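Local coordinates for putative uncharacterized protein (Enterobacter cloacae, PDB 4HFK) that probably acts as an immunity protein that neutralises an amidase effector delivered by a type VI secretion system, at residues Q79-K82 with C83-A87. Numbering follows the deposited sequence.
Sequences QILK and CTLIA
The peptide carbonyl of Leu81 takes the N-H of Leu85 in its own plane, at 3.0 Å from O to N, while the weak, bent approach of Thr84 N uses the same oxygen. The side-chain amide of Gln79 is likewise met in plane: Lys82 NZ reaches OE1 at 2.7 Å. That ammonium group also bonds the backbone oxygens of Leu66 and Gln68, at the C-terminal end of helix 52-66 and just beyond it. With CG anti to the backbone N (chi1 -173°), Lys82 sets this carbon beside its own carbonyl carbon, toward the following turn, where it meets Ile86 CD1 at 3.9 Å, the two side chains lying alongside each other and pointing the same way. Such i to i+4 pairing illustrates how the short helix 79-87 of this all-helical fold builds two faces. On one, Cys83 and Ile86 pack against helix 11-27, with Ile86 also meeting helix 52-66. On the other, Leu81 CD2 passes obliquely by Leu85, 3.5 Å from its CG, and the pair abuts Ala43 and Phe9 of the second subunit, whose Asp36 accepts the backbone N-H groups of Gln79 and Ile80. Between turns, a water donates to Ile80 O and sits 2.6 Å from Thr84 OG1.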
loop_
_atom_site.group_PDB
_atom_site.type_symbol
_atom_site.label_atom_id
_atom_site.label_comp_id
_atom_site.label_asym_id
_atom_site.label_seq_id
_atom_site.Cartn_x
_atom_site.Cartn_y
_atom_site.Cartn_z
ATOM N N GLN B 79 8.767 5.309 4.795
ATOM C CA GLN B 79 7.877 4.443 5.567
ATOM C C GLN B 79 6.843 3.712 4.717
ATOM O O GLN B 79 6.473 2.581 5.030
ATOM C CB GLN B 79 7.181 5.246 6.670
ATOM C CG GLN B 79 8.173 6.042 7.507
ATOM C CD GLN B 79 8.024 5.805 8.995
ATOM O OE1 GLN B 79 8.612 4.877 9.551
ATOM N NE2 GLN B 79 7.236 6.650 9.649
ATOM N N ILE B 80 6.370 4.357 3.651
ATOM C CA ILE B 80 5.365 3.739 2.786
ATOM C C ILE B 80 5.960 2.486 2.144
ATOM O O ILE B 80 5.322 1.419 2.107
ATOM C CB ILE B 80 4.869 4.717 1.698
ATOM C CG1 ILE B 80 3.953 5.777 2.320
ATOM C CG2 ILE B 80 4.140 3.968 0.578
ATOM C CD1 ILE B 80 2.654 5.208 2.899
ATOM N N LEU B 81 7.195 2.606 1.665
ATOM C CA LEU B 81 7.891 1.440 1.137
ATOM C C LEU B 81 8.089 0.413 2.248
ATOM O O LEU B 81 7.850 -0.778 2.043
ATOM C CB LEU B 81 9.241 1.825 0.516
ATOM C CG LEU B 81 9.709 0.867 -0.602
ATOM C CD1 LEU B 81 10.709 1.557 -1.507
ATOM C CD2 LEU B 81 10.343 -0.365 -0.026
ATOM N N LYS B 82 8.515 0.874 3.423
ATOM C CA LYS B 82 8.717 -0.026 4.567
ATOM C C LYS B 82 7.464 -0.848 4.895
ATOM O O LYS B 82 7.562 -2.035 5.225
ATOM C CB LYS B 82 9.181 0.745 5.817
ATOM C CG LYS B 82 9.574 -0.168 6.990
ATOM C CD LYS B 82 9.706 0.578 8.322
ATOM C CE LYS B 82 10.448 1.895 8.186
ATOM N NZ LYS B 82 10.323 2.731 9.427
ATOM N N CYS B 83 6.289 -0.226 4.804
ATOM C CA CYS B 83 5.041 -0.958 5.030
ATOM C C CYS B 83 4.946 -2.198 4.117
ATOM O O CYS B 83 4.481 -3.261 4.536
ATOM C CB CYS B 83 3.828 -0.046 4.804
ATOM S SG CYS B 83 3.705 1.361 5.977
ATOM N N THR B 84 5.394 -2.072 2.871
ATOM C CA THR B 84 5.350 -3.219 1.971
ATOM C C THR B 84 6.432 -4.228 2.339
ATOM O O THR B 84 6.194 -5.443 2.307
ATOM C CB THR B 84 5.465 -2.796 0.490
ATOM O OG1 THR B 84 4.264 -2.113 0.110
ATOM C CG2 THR B 84 5.628 -4.018 -0.415
ATOM N N LEU B 85 7.614 -3.738 2.710
ATOM C CA LEU B 85 8.698 -4.642 3.105
ATOM C C LEU B 85 8.258 -5.480 4.293
ATOM O O LEU B 85 8.507 -6.689 4.343
ATOM C CB LEU B 85 9.974 -3.866 3.443
ATOM C CG LEU B 85 10.551 -3.036 2.292
ATOM C CD1 LEU B 85 11.903 -2.463 2.667
ATOM C CD2 LEU B 85 10.672 -3.866 1.012
ATOM N N ILE B 86 7.582 -4.836 5.241
ATOM C CA ILE B 86 7.099 -5.518 6.434
ATOM C C ILE B 86 6.054 -6.579 6.083
ATOM O O ILE B 86 6.113 -7.702 6.591
ATOM C CB ILE B 86 6.529 -4.504 7.466
ATOM C CG1 ILE B 86 7.681 -3.731 8.117
ATOM C CG2 ILE B 86 5.704 -5.216 8.533
ATOM C CD1 ILE B 86 7.247 -2.551 9.015
ATOM N N ALA B 87 5.108 -6.228 5.214
ATOM C CA ALA B 87 4.058 -7.163 4.798
ATOM C C ALA B 87 4.638 -8.437 4.178
ATOM O O ALA B 87 4.063 -9.526 4.293
ATOM C CB ALA B 87 3.109 -6.486 3.822
HETATM O O HOH W 1 5.125 0.245 -0.503
#